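PDB 4OEV: putative peptide ABC-transport system periplasmic peptide-binding protein, which binds nickel(II) outside the cytoplasm as the solute-binding component of an ABC-type importer, here holding the metal together with oxalate. Local coordinates for residues I15-P20 with F153-I158; W73-K78 with K140-N145; A261-V266 with K298-D303. All blocks are in the same frame, centred on the assembly; numbering follows the deposited sequence.

Contact 1 of 3, residues I15-P20 with F153-I158; sequences IARINP and FNQNPI
N154 and N19 meet amide to amide where the loop 15-20 runs past the end of a 3-10 turn, and the asparagine N154 grips the loop through both its side chain and its backbone. Followed outward, the side chain of N154 starts at CB, which rests 3.7 Å from CB of R17, the two side chains running side by side in the same direction. With CG anti to the carbonyl carbon (chi1 -62°), the amide lies between R17 and N19 and turns a different atom to each. OD1 accepts a nearly straight hydrogen bond from ND2 of N19 at 2.8 Å; the oxygen lies in the amide plane of N19, but the donor stands 27° out of the plane of the N154 carbonyl. ND2 packs on the aliphatic part of R17, 3.5 Å from CD, and also donates to the carbonyl O of L148.

The backbone O of N154 makes the second tie between the segments, accepting from N of I18 at 2.9 Å, on a lone pair in the carbonyl plane. I18 is the centre of an inverse gamma turn, and this bond holds the turn against the 3-10 segment. Q155 adds a third tie: its chain folds back at chi2, which carries NE2 to O of A16 at 3.2 Å. The carbonyl O of I18 itself is buried against CB of P157 at 3.4 Å, with no polar partner in the model.

Apolar packing closes the far end, where CG2 of I18 meets CG of P157. From there I18 continues onto I30 of helix 30-33 and W168 of strand 163-169, and P157 reaches V33 and F165 of the same two elements.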
loop_
_atom_site.group_PDB
_atom_site.type_symbol
_atom_site.label_atom_id
_atom_site.label_comp_id
_atom_site.label_asym_id
_atom_site.label_seq_id
_atom_site.Cartn_x
_atom_site.Cartn_y
_atom_site.Cartn_z
ATOM N N ILE A 15 0.620 10.965 7.366
ATOM C CA ILE A 15 2.068 10.761 7.354
ATOM C C ILE A 15 2.747 11.891 8.123
ATOM O O ILE A 15 2.342 13.068 8.005
ATOM C CB ILE A 15 2.593 10.666 5.919
ATOM C CG1 ILE A 15 4.114 10.421 5.912
ATOM C CG2 ILE A 15 2.294 11.978 5.105
ATOM C CD1 ILE A 15 4.573 9.836 4.609
ATOM N N ALA A 16 3.756 11.563 8.931
ATOM C CA ALA A 16 4.418 12.602 9.730
ATOM C C ALA A 16 5.381 13.468 8.926
ATOM O O ALA A 16 5.751 14.546 9.375
ATOM C CB ALA A 16 5.166 11.997 10.901
ATOM N N ARG A 17 5.835 12.996 7.774
ATOM C CA ARG A 17 6.772 13.810 6.965
ATOM C C ARG A 17 6.220 13.856 5.551
ATOM O O ARG A 17 6.116 12.817 4.878
ATOM C CB ARG A 17 8.189 13.213 6.998
ATOM C CG ARG A 17 8.879 13.291 8.339
ATOM C CD ARG A 17 10.234 12.572 8.310
ATOM N NE ARG A 17 10.090 11.124 8.337
ATOM C CZ ARG A 17 11.105 10.263 8.359
ATOM N NH1 ARG A 17 12.368 10.676 8.340
ATOM N NH2 ARG A 17 10.864 8.974 8.400
ATOM N N ILE A 18 5.741 15.027 5.131
ATOM C CA ILE A 18 5.156 15.125 3.810
ATOM C C ILE A 18 6.287 15.318 2.825
ATOM O O ILE A 18 6.534 16.419 2.327
ATOM C CB ILE A 18 4.095 16.254 3.705
ATOM C CG1 ILE A 18 2.968 16.017 4.737
ATOM C CG2 ILE A 18 3.474 16.259 2.301
ATOM C CD1 ILE A 18 1.964 17.195 4.863
ATOM N N ASN A 19 6.936 14.209 2.520
ATOM C CA ASN A 19 8.167 14.208 1.747
ATOM C C ASN A 19 8.214 12.886 1.006
ATOM O O ASN A 19 8.165 11.829 1.634
ATOM C CB ASN A 19 9.347 14.391 2.696
ATOM C CG ASN A 19 10.681 14.345 2.013
ATOM O OD1 ASN A 19 10.847 13.803 0.921
ATOM N ND2 ASN A 19 11.653 14.944 2.653
ATOM N N PRO A 20 8.239 12.944 -0.332
ATOM C CA PRO A 20 8.291 11.742 -1.175
ATOM C C PRO A 20 9.334 10.686 -0.705
ATOM O O PRO A 20 9.068 9.502 -0.848
ATOM C CB PRO A 20 8.662 12.306 -2.553
ATOM C CG PRO A 20 8.161 13.715 -2.523
ATOM C CD PRO A 20 8.044 14.177 -1.118
ATOM N N PHE A 153 11.247 21.372 6.508
ATOM C CA PHE A 153 10.615 21.108 5.214
ATOM C C PHE A 153 9.514 20.078 5.278
ATOM O O PHE A 153 8.464 20.255 4.663
ATOM C CB PHE A 153 11.650 20.588 4.235
ATOM C CG PHE A 153 11.116 20.313 2.854
ATOM C CD1 PHE A 153 10.693 19.049 2.481
ATOM C CD2 PHE A 153 11.100 21.336 1.903
ATOM C CE1 PHE A 153 10.223 18.807 1.204
ATOM C CE2 PHE A 153 10.637 21.104 0.626
ATOM C CZ PHE A 153 10.203 19.844 0.266
ATOM N N ASN A 154 9.766 18.983 6.007
ATOM C CA ASN A 154 8.841 17.875 6.026
ATOM C C ASN A 154 7.485 18.259 6.584
ATOM O O ASN A 154 6.514 17.544 6.377
ATOM C CB ASN A 154 9.427 16.688 6.818
ATOM C CG ASN A 154 10.688 16.151 6.193
ATOM O OD1 ASN A 154 10.894 16.300 4.995
ATOM N ND2 ASN A 154 11.542 15.514 6.998
ATOM N N GLN A 155 7.411 19.367 7.315
ATOM C CA GLN A 155 6.111 19.846 7.789
ATOM C C GLN A 155 5.717 21.160 7.100
ATOM O O GLN A 155 4.702 21.743 7.441
ATOM C CB GLN A 155 6.122 20.030 9.308
ATOM C CG GLN A 155 6.280 18.729 10.126
ATOM C CD GLN A 155 7.714 18.208 10.122
ATOM O OE1 GLN A 155 8.667 18.984 10.175
ATOM N NE2 GLN A 155 7.868 16.897 10.061
ATOM N N ASN A 156 6.535 21.614 6.147
ATOM C CA ASN A 156 6.270 22.821 5.329
ATOM C C ASN A 156 6.681 22.556 3.886
ATOM O O ASN A 156 7.485 23.304 3.331
ATOM C CB ASN A 156 7.058 24.026 5.851
ATOM C CG ASN A 156 6.654 24.437 7.248
ATOM O OD1 ASN A 156 5.855 25.361 7.428
ATOM N ND2 ASN A 156 7.199 23.747 8.254
ATOM N N PRO A 157 6.138 21.487 3.266
ATOM C CA PRO A 157 6.680 20.990 1.996
ATOM C C PRO A 157 6.466 21.970 0.845
ATOM O O PRO A 157 5.405 22.595 0.765
ATOM C CB PRO A 157 5.894 19.694 1.772
ATOM C CG PRO A 157 4.577 19.963 2.410
ATOM C CD PRO A 157 4.896 20.789 3.640
ATOM N N ILE A 158 7.479 22.114 -0.012
ATOM C CA ILE A 158 7.350 22.855 -1.253
ATOM C C ILE A 158 7.468 21.834 -2.398
ATOM O O ILE A 158 8.435 21.063 -2.433
ATOM C CB ILE A 158 8.439 23.952 -1.381
ATOM C CG1 ILE A 158 8.193 25.105 -0.400
ATOM C CG2 ILE A 158 8.511 24.454 -2.798
ATOM C CD1 ILE A 158 6.927 25.934 -0.707
#

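Contact 2 of 3, residues W73-K78 with K140-N145; sequences WHDGVK and KHLLEN
A histidine-carboxylate hydrogen bond, flanked by an aromatic and an aliphatic side chain, joins the type I beta turn W73-G76 to the short helix 140-143. The contact lies at the surface of the solute-binding fold, away from the nickel and oxalate site, between the loop preceding helix 81-92 and a helix that packs against it.

H141 carries the interaction: W73 and D75 of the turn, and V77 just after it, meet its imidazole. Its CG sits between the backbone N and the carbonyl carbon (chi1 70°), which places the ring against the turn. V77 covers one face: CG1 lies 3.8 Å from the ring centroid, over the face but displaced toward the rim, a CH-pi contact, and CB approaches CE1. W73 is met by the ring's edge instead. CE1 of H141 points at the five-membered ring of the indole, 3.7 Å from CD1, in a T-shaped pair with planes 68° apart. The indole is itself anchored through NE1 to D83 of helix 81-92, and OD1 of the same aspartate accepts from the backbone N of K140, so one residue steadies both partners.

D75 divides its carboxylate between the two sides of the contact. OD1 accepts from N of V77 at 3.3 Å, well above the carboxylate plane, closing an Asx turn that orients the acid. Methyls of L142 pack beside OD2, with CD1 at 3.6 Å. The nearby carboxylate could favour a protonated imidazole. The bond itself is short and nearly linear: NE2 of H141 donates to OD2 of D75 at 2.7 Å with an N-H...O angle of 166°, in the imidazole plane and on the syn lone pair of the oxygen.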
loop_
_atom_site.group_PDB
_atom_site.type_symbol
_atom_site.label_atom_id
_atom_site.label_comp_id
_atom_site.label_asym_id
_atom_site.label_seq_id
_atom_site.Cartn_x
_atom_site.Cartn_y
_atom_site.Cartn_z
ATOM N N TRP A 73 8.286 25.135 -9.089
ATOM C CA TRP A 73 8.057 24.767 -7.692
ATOM C C TRP A 73 7.083 25.778 -7.090
ATOM O O TRP A 73 6.924 26.856 -7.618
ATOM C CB TRP A 73 9.359 24.788 -6.887
ATOM C CG TRP A 73 10.376 23.766 -7.289
ATOM C CD1 TRP A 73 11.520 23.969 -8.026
ATOM C CD2 TRP A 73 10.344 22.377 -6.967
ATOM N NE1 TRP A 73 12.199 22.780 -8.178
ATOM C CE2 TRP A 73 11.501 21.788 -7.538
ATOM C CE3 TRP A 73 9.443 21.568 -6.255
ATOM C CZ2 TRP A 73 11.786 20.426 -7.410
ATOM C CZ3 TRP A 73 9.728 20.205 -6.122
ATOM C CH2 TRP A 73 10.865 19.641 -6.704
ATOM N N HIS A 74 6.472 25.452 -5.958
ATOM C CA HIS A 74 5.495 26.323 -5.328
ATOM C C HIS A 74 6.075 27.659 -4.855
ATOM O O HIS A 74 5.309 28.577 -4.554
ATOM C CB HIS A 74 4.825 25.585 -4.167
ATOM C CG HIS A 74 4.029 24.402 -4.613
ATOM N ND1 HIS A 74 3.686 23.354 -3.774
ATOM C CD2 HIS A 74 3.511 24.097 -5.829
ATOM C CE1 HIS A 74 3.004 22.457 -4.459
ATOM N NE2 HIS A 74 2.877 22.884 -5.705
ATOM N N ASP A 75 7.408 27.781 -4.811
ATOM C CA ASP A 75 8.022 29.028 -4.346
ATOM C C ASP A 75 8.554 29.897 -5.489
ATOM O O ASP A 75 9.282 30.856 -5.246
ATOM C CB ASP A 75 9.137 28.763 -3.318
ATOM C CG ASP A 75 10.304 27.979 -3.883
ATOM O OD1 ASP A 75 10.244 27.551 -5.059
ATOM O OD2 ASP A 75 11.248 27.717 -3.098
ATOM N N GLY A 76 8.238 29.527 -6.726
ATOM C CA GLY A 76 8.572 30.356 -7.872
ATOM C C GLY A 76 9.795 29.875 -8.620
ATOM O O GLY A 76 9.950 30.186 -9.800
ATOM N N VAL A 77 10.639 29.074 -7.960
ATOM C CA VAL A 77 11.885 28.631 -8.583
ATOM C C VAL A 77 11.564 27.615 -9.680
ATOM O O VAL A 77 10.624 26.825 -9.540
ATOM C CB VAL A 77 12.822 28.034 -7.519
ATOM C CG1 VAL A 77 14.077 27.470 -8.125
ATOM C CG2 VAL A 77 13.114 29.061 -6.427
ATOM N N LYS A 78 12.297 27.640 -10.780
ATOM C CA LYS A 78 12.053 26.711 -11.876
ATOM C C LYS A 78 12.457 25.278 -11.467
ATOM O O LYS A 78 13.364 25.086 -10.648
ATOM C CB LYS A 78 12.848 27.096 -13.121
ATOM C CG LYS A 78 12.590 28.506 -13.707
ATOM C CD LYS A 78 13.526 28.723 -14.885
ATOM C CE LYS A 78 13.499 30.169 -15.357
ATOM N NZ LYS A 78 14.497 30.477 -16.419
ATOM N N LYS A 140 16.008 20.662 -4.882
ATOM C CA LYS A 140 17.426 20.829 -4.552
ATOM C C LYS A 140 17.704 22.147 -3.848
ATOM O O LYS A 140 18.365 22.169 -2.816
ATOM C CB LYS A 140 18.263 20.707 -5.812
ATOM C CG LYS A 140 19.755 20.951 -5.616
ATOM C CD LYS A 140 20.501 20.492 -6.833
ATOM C CE LYS A 140 22.015 20.638 -6.687
ATOM N NZ LYS A 140 22.413 22.064 -6.805
ATOM N N HIS A 141 17.144 23.246 -4.362
ATOM C CA HIS A 141 17.512 24.566 -3.846
ATOM C C HIS A 141 17.089 24.806 -2.401
ATOM O O HIS A 141 17.559 25.788 -1.793
ATOM C CB HIS A 141 16.930 25.688 -4.741
ATOM C CG HIS A 141 15.446 25.827 -4.644
ATOM N ND1 HIS A 141 14.585 25.172 -5.496
ATOM C CD2 HIS A 141 14.666 26.540 -3.795
ATOM C CE1 HIS A 141 13.334 25.473 -5.176
ATOM N NE2 HIS A 141 13.354 26.297 -4.142
ATOM N N LEU A 142 16.169 23.970 -1.891
ATOM C CA LEU A 142 15.694 24.033 -0.497
ATOM C C LEU A 142 16.253 22.932 0.448
ATOM O O LEU A 142 16.289 23.131 1.660
ATOM C CB LEU A 142 14.154 23.925 -0.434
ATOM C CG LEU A 142 13.378 25.078 -1.103
ATOM C CD1 LEU A 142 11.908 24.732 -1.251
ATOM C CD2 LEU A 142 13.538 26.387 -0.333
ATOM N N LEU A 143 16.714 21.813 -0.106
ATOM C CA LEU A 143 17.081 20.647 0.707
ATOM C C LEU A 143 18.556 20.211 0.551
ATOM O O LEU A 143 19.031 19.318 1.279
ATOM C CB LEU A 143 16.143 19.493 0.349
ATOM C CG LEU A 143 14.664 19.623 0.758
ATOM C CD1 LEU A 143 13.803 18.584 0.022
ATOM C CD2 LEU A 143 14.484 19.370 2.270
ATOM N N GLU A 144 19.295 20.833 -0.375
ATOM C CA GLU A 144 20.634 20.311 -0.651
ATOM C C GLU A 144 21.526 20.454 0.574
ATOM O O GLU A 144 22.409 19.628 0.777
ATOM C CB GLU A 144 21.251 20.977 -1.872
ATOM C CG GLU A 144 21.643 22.414 -1.676
ATOM C CD GLU A 144 22.041 23.061 -2.989
ATOM O OE1 GLU A 144 22.739 22.377 -3.768
ATOM O OE2 GLU A 144 21.645 24.230 -3.249
ATOM N N ASN A 145 21.237 21.417 1.444
ATOM C CA ASN A 145 21.972 21.545 2.704
ATOM C C ASN A 145 21.178 21.133 3.941
ATOM O O ASN A 145 21.544 21.475 5.070
ATOM C CB ASN A 145 22.476 22.971 2.872
ATOM C CG ASN A 145 23.580 23.293 1.907
ATOM O OD1 ASN A 145 24.366 22.415 1.561
ATOM N ND2 ASN A 145 23.662 24.555 1.469
#

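Contact 3 of 3, residues A261-V266 with K298-D303; sequences ALNYAV and KIYKYD
Y264 and Y300 form a T-shaped pair in which the edge of the Y300 ring is set against one face of the Y264 ring. The planes stand 81° apart, and CD1 of Y300 comes within 3.4 Å of CZ of Y264, nearer that ring's rim than its centre. At the edge of Y264, near its plane, the backbone O of K301 lies 3.1 Å from CD1. Y300 offers a face to N263, whose CB makes a CH-pi contact 4.2 Å from the ring centroid. The exposed ring of Y302 turns its edge to the end of the helix, with CE1 3.4 Å from O of A265.

One direct backbone bond and a water bridge join the segments. O of Y264 accepts from N of D303 at 2.8 Å, on a lone pair in the carbonyl plane, so a carbonyl from the last turn of helix 256-265 is satisfied by the residue that N-caps helix 304-313. A water lies 2.8 Å from O of V266 and 2.9 Å from O of Y300, though more acceptors than protons are in reach.

Beyond the segments, Y300 OH bonds to O of Y449 and Y264 OH weakly to K306. Y264 packs on A307 and L310 of helix 304-313, Y300 stacks on Y449 in helix 434-450, and N263 and V266 rest on I455 of strand 454-467.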
loop_
_atom_site.group_PDB
_atom_site.type_symbol
_atom_site.label_atom_id
_atom_site.label_comp_id
_atom_site.label_asym_id
_atom_site.label_seq_id
_atom_site.Cartn_x
_atom_site.Cartn_y
_atom_site.Cartn_z
ATOM N N ALA A 261 -1.895 -26.022 8.331
ATOM C CA ALA A 261 -3.138 -26.464 8.970
ATOM C C ALA A 261 -4.098 -25.279 9.166
ATOM O O ALA A 261 -5.304 -25.395 8.892
ATOM C CB ALA A 261 -2.831 -27.152 10.266
ATOM N N LEU A 262 -3.578 -24.146 9.636
ATOM C CA LEU A 262 -4.421 -22.974 9.851
ATOM C C LEU A 262 -5.019 -22.455 8.536
ATOM O O LEU A 262 -6.158 -21.973 8.501
ATOM C CB LEU A 262 -3.628 -21.874 10.546
ATOM C CG LEU A 262 -3.146 -22.331 11.920
ATOM C CD1 LEU A 262 -2.247 -21.345 12.497
ATOM C CD2 LEU A 262 -4.346 -22.524 12.881
ATOM N N ASN A 263 -4.276 -22.592 7.448
ATOM C CA ASN A 263 -4.826 -22.250 6.136
ATOM C C ASN A 263 -5.988 -23.182 5.751
ATOM O O ASN A 263 -7.033 -22.707 5.325
ATOM C CB ASN A 263 -3.749 -22.289 5.089
ATOM C CG ASN A 263 -3.074 -20.931 4.924
ATOM O OD1 ASN A 263 -3.563 -20.081 4.176
ATOM N ND2 ASN A 263 -1.991 -20.710 5.657
ATOM N N TYR A 264 -5.818 -24.494 5.936
ATOM C CA TYR A 264 -6.876 -25.471 5.600
ATOM C C TYR A 264 -8.111 -25.311 6.479
ATOM O O TYR A 264 -9.219 -25.796 6.138
ATOM C CB TYR A 264 -6.350 -26.918 5.717
ATOM C CG TYR A 264 -5.498 -27.378 4.543
ATOM C CD1 TYR A 264 -6.033 -27.475 3.268
ATOM C CD2 TYR A 264 -4.164 -27.733 4.719
ATOM C CE1 TYR A 264 -5.255 -27.895 2.192
ATOM C CE2 TYR A 264 -3.392 -28.160 3.668
ATOM C CZ TYR A 264 -3.942 -28.237 2.396
ATOM O OH TYR A 264 -3.162 -28.631 1.322
ATOM N N ALA A 265 -7.943 -24.623 7.604
ATOM C CA ALA A 265 -9.004 -24.495 8.583
ATOM C C ALA A 265 -10.037 -23.421 8.233
ATOM O O ALA A 265 -11.145 -23.429 8.763
ATOM C CB ALA A 265 -8.410 -24.191 9.938
ATOM N N VAL A 266 -9.662 -22.473 7.388
ATOM C CA VAL A 266 -10.525 -21.310 7.154
ATOM C C VAL A 266 -11.390 -21.461 5.891
ATOM O O VAL A 266 -10.872 -21.682 4.797
ATOM C CB VAL A 266 -9.665 -19.999 7.028
ATOM C CG1 VAL A 266 -10.604 -18.778 6.774
ATOM C CG2 VAL A 266 -8.838 -19.771 8.294
ATOM N N LYS A 298 -1.292 -23.588 -6.953
ATOM C CA LYS A 298 -1.856 -24.432 -5.913
ATOM C C LYS A 298 -2.550 -23.580 -4.849
ATOM O O LYS A 298 -2.199 -22.427 -4.664
ATOM C CB LYS A 298 -0.751 -25.275 -5.265
ATOM C CG LYS A 298 -0.322 -26.522 -6.060
ATOM C CD LYS A 298 0.834 -27.190 -5.307
ATOM C CE LYS A 298 1.401 -28.426 -5.978
ATOM N NZ LYS A 298 2.627 -28.840 -5.183
ATOM N N ILE A 299 -3.567 -24.132 -4.189
ATOM C CA ILE A 299 -4.191 -23.429 -3.074
ATOM C C ILE A 299 -4.511 -24.356 -1.913
ATOM O O ILE A 299 -4.597 -25.587 -2.071
ATOM C CB ILE A 299 -5.517 -22.687 -3.464
ATOM C CG1 ILE A 299 -6.663 -23.687 -3.654
ATOM C CG2 ILE A 299 -5.307 -21.759 -4.642
ATOM C CD1 ILE A 299 -8.014 -23.047 -3.818
ATOM N N TYR A 300 -4.738 -23.726 -0.763
ATOM C CA TYR A 300 -5.226 -24.425 0.405
ATOM C C TYR A 300 -6.754 -24.389 0.374
ATOM O O TYR A 300 -7.353 -23.404 0.818
ATOM C CB TYR A 300 -4.685 -23.773 1.702
ATOM C CG TYR A 300 -3.181 -23.940 1.820
ATOM C CD1 TYR A 300 -2.635 -25.143 2.279
ATOM C CD2 TYR A 300 -2.305 -22.918 1.436
ATOM C CE1 TYR A 300 -1.266 -25.331 2.377
ATOM C CE2 TYR A 300 -0.904 -23.094 1.539
ATOM C CZ TYR A 300 -0.399 -24.312 2.005
ATOM O OH TYR A 300 0.975 -24.538 2.126
ATOM N N LYS A 301 -7.387 -25.432 -0.175
ATOM C CA LYS A 301 -8.857 -25.534 -0.099
ATOM C C LYS A 301 -9.309 -25.630 1.352
ATOM O O LYS A 301 -8.582 -26.126 2.201
ATOM C CB LYS A 301 -9.385 -26.748 -0.835
ATOM C CG LYS A 301 -9.346 -26.667 -2.328
ATOM C CD LYS A 301 -10.273 -27.744 -2.937
ATOM C CE LYS A 301 -10.086 -29.126 -2.282
ATOM N NZ LYS A 301 -10.919 -30.191 -2.941
ATOM N N TYR A 302 -10.531 -25.209 1.637
ATOM C CA TYR A 302 -11.081 -25.370 2.973
ATOM C C TYR A 302 -11.221 -26.863 3.279
ATOM O O TYR A 302 -12.011 -27.541 2.645
ATOM C CB TYR A 302 -12.432 -24.659 3.077
ATOM C CG TYR A 302 -13.206 -24.976 4.335
ATOM C CD1 TYR A 302 -12.680 -24.703 5.579
ATOM C CD2 TYR A 302 -14.475 -25.523 4.270
ATOM C CE1 TYR A 302 -13.390 -24.980 6.736
ATOM C CE2 TYR A 302 -15.201 -25.788 5.418
ATOM C CZ TYR A 302 -14.650 -25.509 6.649
ATOM O OH TYR A 302 -15.361 -25.789 7.796
ATOM N N ASP A 303 -10.457 -27.376 4.244
ATOM C CA ASP A 303 -10.448 -28.822 4.566
ATOM C C ASP A 303 -10.030 -29.025 6.035
ATOM O O ASP A 303 -8.838 -29.216 6.350
ATOM C CB ASP A 303 -9.485 -29.558 3.628
ATOM C CG ASP A 303 -9.641 -31.056 3.646
ATOM O OD1 ASP A 303 -10.230 -31.645 4.589
ATOM O OD2 ASP A 303 -9.124 -31.656 2.682
HETATM O O HOH W 1 -8.888 -22.080 2.904
#

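Contacts 1 and 2 are neighbours, whereas contact 3 stands apart. Along the chain, contact 2 is nested inside the loop closed by contact 1, and their centres are 14 Å apart. They touch directly: CG of F153 lies 3.5 Å from CD2 of L143, and CB of I158 packs 3.6 Å from CD1 of L142. Contact 3 follows in series on the opposite side of the chain's centre, about 44 Å from contact 1 and 54 Å from contact 2, centre to centre. None supplies a ligand to nickel, which is held by H26, H480 and H481. Contact 1 alone approaches an annotated site: I18 is about 9 Å, side chain to side chain, from N31, which binds magnesium in another structure of this protein.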